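Local coordinates for novel protein similar to vertebrate potassium voltage-gated channel, subfamily H (Eag-related) family (PDB 3UKN) that probably forms the pore of a voltage-gated potassium channel, of which this chain is the cytoplasmic C-linker and cyclic nucleotide-binding homology domain, at residues 80-93 / 185-199. Sequence-based numbering, arbitrary orientation.
Sequences LPLFESASRGCLRS and YPEYAQKFVSEIQHD
Tyr188 reaches from helix 186-199 against the 3-10 segment 81-83 and the type I beta turn Phe83-Ala86 that follows it. Its CG stands anti to the backbone N (chi1 172°), which carries the ring across to Ala86. Ala86 CB sits over the centre of one ring face, 3.6 Å from the centroid, in a CH-pi contact. Beyond the ring, Tyr188 OH donates to Leu82 O at 2.7 Å. It approaches from above the carbonyl plane, with a C=O...O angle of 124°. The bond anchors the hydroxyl end of the ring, while Ala86 covers one face. Ser85 OG lies at the ring edge, and it also touches Lys191 CD at 3.3 Å.

Leu82 crosses Tyr188 at about a right angle. Its CD2 packs on Phe192 CE1 at 3.8 Å, and its CD1 lies against the backbone of Ile196. At the C-terminal part of helix 186-199, Asp199 OD2 takes a weak, bent bond from Leu82 N (2.7 Å, 117°). The Asp199 carboxylate also lies against the Pro81 ring.

Tyr185, at the N-cap position of helix 186-199, lays its ring against helix 88-96. Cys90 CB stands over the ring centre, 3.8 Å from the centroid. Cys90 SG makes oblique sulfur-aromatic contacts with both tyrosines. Leu182 of helix 175-184 also touches Tyr188. The contact packs helix 186-199 against the 3-10 segment, the turn and helix 88-96, which lead into the beta-roll of the cyclic nucleotide-binding homology domain.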
loop_
_atom_site.group_PDB
_atom_site.type_symbol
_atom_site.label_atom_id
_atom_site.label_comp_id
_atom_site.label_asym_id
_atom_site.label_seq_id
_atom_site.Cartn_x
_atom_site.Cartn_y
_atom_site.Cartn_z
ATOM N N LEU B 80 0.204 14.068 -21.829
ATOM C CA LEU B 80 1.138 13.596 -22.852
ATOM C C LEU B 80 0.453 13.028 -24.119
ATOM O O LEU B 80 -0.665 12.510 -24.045
ATOM C CB LEU B 80 2.074 12.547 -22.255
ATOM C CG LEU B 80 2.985 13.015 -21.124
ATOM C CD1 LEU B 80 3.530 11.817 -20.323
ATOM C CD2 LEU B 80 4.109 13.940 -21.673
ATOM N N PRO B 81 1.125 13.135 -25.281
ATOM C CA PRO B 81 0.652 12.535 -26.536
ATOM C C PRO B 81 0.262 11.072 -26.377
ATOM O O PRO B 81 -0.603 10.573 -27.100
ATOM C CB PRO B 81 1.877 12.655 -27.453
ATOM C CG PRO B 81 2.531 13.918 -27.011
ATOM C CD PRO B 81 2.271 14.036 -25.506
ATOM N N LEU B 82 0.918 10.392 -25.442
ATOM C CA LEU B 82 0.674 8.977 -25.169
ATOM C C LEU B 82 -0.818 8.663 -24.924
ATOM O O LEU B 82 -1.297 7.554 -25.214
ATOM C CB LEU B 82 1.500 8.588 -23.942
ATOM C CG LEU B 82 1.181 7.277 -23.252
ATOM C CD1 LEU B 82 1.280 6.163 -24.294
ATOM C CD2 LEU B 82 2.144 7.059 -22.121
ATOM N N PHE B 83 -1.547 9.644 -24.396
ATOM C CA PHE B 83 -2.939 9.447 -23.944
ATOM C C PHE B 83 -3.975 9.988 -24.934
ATOM O O PHE B 83 -5.181 9.860 -24.716
ATOM C CB PHE B 83 -3.152 10.025 -22.519
ATOM C CG PHE B 83 -2.299 9.344 -21.479
ATOM C CD1 PHE B 83 -2.619 8.078 -21.035
ATOM C CD2 PHE B 83 -1.147 9.941 -21.006
ATOM C CE1 PHE B 83 -1.823 7.424 -20.140
ATOM C CE2 PHE B 83 -0.343 9.298 -20.097
ATOM C CZ PHE B 83 -0.680 8.028 -19.664
ATOM N N GLU B 84 -3.495 10.559 -26.034
ATOM C CA GLU B 84 -4.380 11.167 -27.033
ATOM C C GLU B 84 -5.527 10.242 -27.445
ATOM O O GLU B 84 -6.664 10.690 -27.597
ATOM C CB GLU B 84 -3.583 11.593 -28.271
ATOM C CG GLU B 84 -4.404 12.227 -29.380
ATOM C CD GLU B 84 -4.833 13.649 -29.062
ATOM O OE1 GLU B 84 -4.693 14.062 -27.886
ATOM O OE2 GLU B 84 -5.307 14.353 -29.994
ATOM N N SER B 85 -5.230 8.955 -27.613
ATOM C CA SER B 85 -6.212 8.013 -28.143
ATOM C C SER B 85 -7.001 7.248 -27.062
ATOM O O SER B 85 -7.784 6.345 -27.363
ATOM C CB SER B 85 -5.550 7.043 -29.126
ATOM O OG SER B 85 -4.947 5.965 -28.434
ATOM N N ALA B 86 -6.825 7.618 -25.803
ATOM C CA ALA B 86 -7.532 6.889 -24.767
ATOM C C ALA B 86 -8.972 7.416 -24.684
ATOM O O ALA B 86 -9.189 8.612 -24.756
ATOM C CB ALA B 86 -6.819 7.022 -23.439
ATOM N N SER B 87 -9.947 6.524 -24.556
ATOM C CA SER B 87 -11.340 6.930 -24.325
ATOM C C SER B 87 -11.506 7.757 -23.039
ATOM O O SER B 87 -10.634 7.745 -22.182
ATOM C CB SER B 87 -12.230 5.695 -24.242
ATOM O OG SER B 87 -12.097 5.084 -22.978
ATOM N N ARG B 88 -12.628 8.461 -22.892
ATOM C CA ARG B 88 -12.857 9.309 -21.719
ATOM C C ARG B 88 -12.900 8.480 -20.441
ATOM O O ARG B 88 -12.347 8.869 -19.390
ATOM C CB ARG B 88 -14.154 10.111 -21.874
ATOM C CG ARG B 88 -14.412 11.126 -20.769
ATOM C CD ARG B 88 -15.836 11.743 -20.922
ATOM N NE ARG B 88 -16.858 10.791 -20.494
ATOM C CZ ARG B 88 -18.163 10.910 -20.695
ATOM N NH1 ARG B 88 -18.654 11.958 -21.349
ATOM N NH2 ARG B 88 -18.977 9.963 -20.243
ATOM N N GLY B 89 -13.538 7.323 -20.529
ATOM C CA GLY B 89 -13.563 6.420 -19.396
ATOM C C GLY B 89 -12.184 5.955 -18.962
ATOM O O GLY B 89 -11.934 5.751 -17.780
ATOM N N CYS B 90 -11.280 5.777 -19.908
ATOM C CA CYS B 90 -9.925 5.345 -19.562
ATOM C C CYS B 90 -9.142 6.482 -18.914
ATOM O O CYS B 90 -8.442 6.288 -17.924
ATOM C CB CYS B 90 -9.177 4.841 -20.799
ATOM S SG CYS B 90 -7.503 4.256 -20.446
ATOM N N LEU B 91 -9.264 7.684 -19.457
ATOM C CA LEU B 91 -8.571 8.800 -18.837
ATOM C C LEU B 91 -9.091 9.123 -17.417
ATOM O O LEU B 91 -8.312 9.421 -16.500
ATOM C CB LEU B 91 -8.586 10.015 -19.763
ATOM C CG LEU B 91 -7.635 9.713 -20.932
ATOM C CD1 LEU B 91 -7.920 10.553 -22.164
ATOM C CD2 LEU B 91 -6.166 9.846 -20.502
ATOM N N ARG B 92 -10.399 9.056 -17.223
ATOM C CA ARG B 92 -10.930 9.331 -15.887
ATOM C C ARG B 92 -10.359 8.380 -14.834
ATOM O O ARG B 92 -9.788 8.828 -13.842
ATOM C CB ARG B 92 -12.455 9.337 -15.882
ATOM C CG ARG B 92 -13.003 10.657 -16.392
ATOM C CD ARG B 92 -14.496 10.615 -16.607
ATOM N NE ARG B 92 -15.020 11.899 -17.056
ATOM C CZ ARG B 92 -16.291 12.095 -17.396
ATOM N NH1 ARG B 92 -17.146 11.081 -17.339
ATOM N NH2 ARG B 92 -16.709 13.293 -17.795
ATOM N N SER B 93 -10.509 7.080 -15.064
ATOM C CA SER B 93 -9.923 6.040 -14.208
ATOM C C SER B 93 -8.452 6.307 -13.892
ATOM O O SER B 93 -8.051 6.297 -12.742
ATOM C CB SER B 93 -10.062 4.668 -14.870
ATOM O OG SER B 93 -11.395 4.441 -15.306
ATOM N N TYR B 185 -9.478 -1.490 -20.581
ATOM C CA TYR B 185 -9.503 -0.814 -21.875
ATOM C C TYR B 185 -8.444 -1.427 -22.802
ATOM O O TYR B 185 -7.475 -0.763 -23.149
ATOM C CB TYR B 185 -9.289 0.698 -21.694
ATOM C CG TYR B 185 -10.329 1.310 -20.775
ATOM C CD1 TYR B 185 -11.507 1.849 -21.285
ATOM C CD2 TYR B 185 -10.150 1.309 -19.398
ATOM C CE1 TYR B 185 -12.463 2.384 -20.455
ATOM C CE2 TYR B 185 -11.102 1.841 -18.560
ATOM C CZ TYR B 185 -12.264 2.378 -19.089
ATOM O OH TYR B 185 -13.219 2.919 -18.251
ATOM N N PRO B 186 -8.640 -2.701 -23.198
ATOM C CA PRO B 186 -7.704 -3.496 -24.018
ATOM C C PRO B 186 -7.332 -2.801 -25.323
ATOM O O PRO B 186 -6.211 -2.920 -25.795
ATOM C CB PRO B 186 -8.505 -4.762 -24.352
ATOM C CG PRO B 186 -9.576 -4.837 -23.329
ATOM C CD PRO B 186 -9.886 -3.438 -22.901
ATOM N N GLU B 187 -8.288 -2.097 -25.910
ATOM C CA GLU B 187 -8.075 -1.431 -27.177
ATOM C C GLU B 187 -7.054 -0.330 -26.993
ATOM O O GLU B 187 -6.108 -0.203 -27.773
ATOM C CB GLU B 187 -9.389 -0.854 -27.700
ATOM C CG GLU B 187 -10.371 -1.911 -28.166
ATOM C CD GLU B 187 -11.766 -1.357 -28.405
ATOM O OE1 GLU B 187 -11.906 -0.119 -28.528
ATOM O OE2 GLU B 187 -12.720 -2.165 -28.459
ATOM N N TYR B 188 -7.250 0.474 -25.958
ATOM C CA TYR B 188 -6.298 1.530 -25.692
ATOM C C TYR B 188 -4.933 0.943 -25.336
ATOM O O TYR B 188 -3.913 1.501 -25.699
ATOM C CB TYR B 188 -6.776 2.521 -24.613
ATOM C CG TYR B 188 -5.649 3.447 -24.271
ATOM C CD1 TYR B 188 -5.130 4.314 -25.231
ATOM C CD2 TYR B 188 -5.033 3.401 -23.033
ATOM C CE1 TYR B 188 -4.054 5.137 -24.948
ATOM C CE2 TYR B 188 -3.943 4.225 -22.745
ATOM C CZ TYR B 188 -3.466 5.086 -23.705
ATOM O OH TYR B 188 -2.387 5.903 -23.421
ATOM N N ALA B 189 -4.921 -0.184 -24.632
ATOM C CA ALA B 189 -3.669 -0.790 -24.167
ATOM C C ALA B 189 -2.717 -1.110 -25.326
ATOM O O ALA B 189 -1.527 -0.811 -25.267
ATOM C CB ALA B 189 -3.945 -2.037 -23.322
ATOM N N GLN B 190 -3.257 -1.698 -26.385
ATOM C CA GLN B 190 -2.492 -1.952 -27.597
ATOM C C GLN B 190 -1.846 -0.661 -28.131
ATOM O O GLN B 190 -0.679 -0.654 -28.539
ATOM C CB GLN B 190 -3.402 -2.588 -28.657
ATOM C CG GLN B 190 -2.677 -3.324 -29.763
ATOM C CD GLN B 190 -2.172 -4.695 -29.335
ATOM O OE1 GLN B 190 -1.818 -4.908 -28.174
ATOM N NE2 GLN B 190 -2.139 -5.633 -30.279
ATOM N N LYS B 191 -2.593 0.437 -28.132
ATOM C CA LYS B 191 -2.009 1.698 -28.588
ATOM C C LYS B 191 -0.979 2.210 -27.584
ATOM O O LYS B 191 0.035 2.780 -27.970
ATOM C CB LYS B 191 -3.093 2.753 -28.870
ATOM C CG LYS B 191 -4.167 2.211 -29.816
ATOM C CD LYS B 191 -5.046 3.280 -30.431
ATOM C CE LYS B 191 -6.292 2.626 -31.062
ATOM N NZ LYS B 191 -7.305 3.593 -31.604
ATOM N N PHE B 192 -1.256 2.010 -26.302
ATOM C CA PHE B 192 -0.371 2.466 -25.242
ATOM C C PHE B 192 1.031 1.853 -25.430
ATOM O O PHE B 192 2.037 2.542 -25.377
ATOM C CB PHE B 192 -0.982 2.093 -23.874
ATOM C CG PHE B 192 -0.079 2.358 -22.706
ATOM C CD1 PHE B 192 -0.189 3.529 -21.977
ATOM C CD2 PHE B 192 0.889 1.433 -22.347
ATOM C CE1 PHE B 192 0.670 3.788 -20.896
ATOM C CE2 PHE B 192 1.742 1.659 -21.268
ATOM C CZ PHE B 192 1.641 2.841 -20.538
ATOM N N VAL B 193 1.073 0.547 -25.666
ATOM C CA VAL B 193 2.317 -0.156 -25.946
ATOM C C VAL B 193 3.050 0.466 -27.151
ATOM O O VAL B 193 4.260 0.694 -27.114
ATOM C CB VAL B 193 2.039 -1.647 -26.239
ATOM C CG1 VAL B 193 3.322 -2.349 -26.660
ATOM C CG2 VAL B 193 1.420 -2.337 -25.020
ATOM N N SER B 194 2.303 0.745 -28.215
ATOM C CA SER B 194 2.881 1.355 -29.400
ATOM C C SER B 194 3.233 2.823 -29.252
ATOM O O SER B 194 3.932 3.357 -30.110
ATOM C CB SER B 194 1.959 1.176 -30.605
ATOM O OG SER B 194 1.877 -0.194 -30.958
ATOM N N GLU B 195 2.751 3.487 -28.200
ATOM C CA GLU B 195 2.951 4.939 -28.104
ATOM C C GLU B 195 3.846 5.416 -26.956
ATOM O O GLU B 195 4.445 6.495 -27.029
ATOM C CB GLU B 195 1.615 5.673 -28.022
ATOM C CG GLU B 195 0.571 5.218 -29.023
ATOM C CD GLU B 195 0.574 6.023 -30.298
ATOM O OE1 GLU B 195 1.263 7.058 -30.339
ATOM O OE2 GLU B 195 -0.115 5.620 -31.261
ATOM N N ILE B 196 3.935 4.635 -25.894
ATOM C CA ILE B 196 4.648 5.100 -24.722
ATOM C C ILE B 196 6.092 5.458 -25.041
ATOM O O ILE B 196 6.680 6.364 -24.425
ATOM C CB ILE B 196 4.605 4.067 -23.581
ATOM C CG1 ILE B 196 5.237 4.656 -22.302
ATOM C CG2 ILE B 196 5.256 2.744 -24.021
ATOM C CD1 ILE B 196 5.362 3.664 -21.205
ATOM N N GLN B 197 6.690 4.780 -26.004
ATOM C CA GLN B 197 8.105 5.034 -26.224
ATOM C C GLN B 197 8.395 6.420 -26.821
ATOM O O GLN B 197 9.470 6.980 -26.580
ATOM C CB GLN B 197 8.751 3.922 -27.034
ATOM C CG GLN B 197 8.998 2.667 -26.242
ATOM C CD GLN B 197 9.476 1.514 -27.132
ATOM O OE1 GLN B 197 8.756 1.069 -28.025
ATOM N NE2 GLN B 197 10.689 1.036 -26.887
ATOM N N HIS B 198 7.452 6.984 -27.579
ATOM C CA HIS B 198 7.637 8.351 -28.077
ATOM C C HIS B 198 7.752 9.365 -26.925
ATOM O O HIS B 198 8.349 10.430 -27.078
ATOM C CB HIS B 198 6.456 8.802 -28.956
ATOM C CG HIS B 198 6.196 7.937 -30.147
ATOM N ND1 HIS B 198 4.972 7.344 -30.377
ATOM C CD2 HIS B 198 6.986 7.595 -31.192
ATOM C CE1 HIS B 198 5.023 6.656 -31.505
ATOM N NE2 HIS B 198 6.233 6.797 -32.020
ATOM N N ASP B 199 7.127 9.067 -25.788
ATOM C CA ASP B 199 7.070 10.040 -24.697
ATOM C C ASP B 199 8.028 9.705 -23.557
ATOM O O ASP B 199 8.242 10.528 -22.662
ATOM C CB ASP B 199 5.642 10.168 -24.174
ATOM C CG ASP B 199 4.727 10.886 -25.157
ATOM O OD1 ASP B 199 5.168 11.873 -25.776
ATOM O OD2 ASP B 199 3.574 10.452 -25.328
#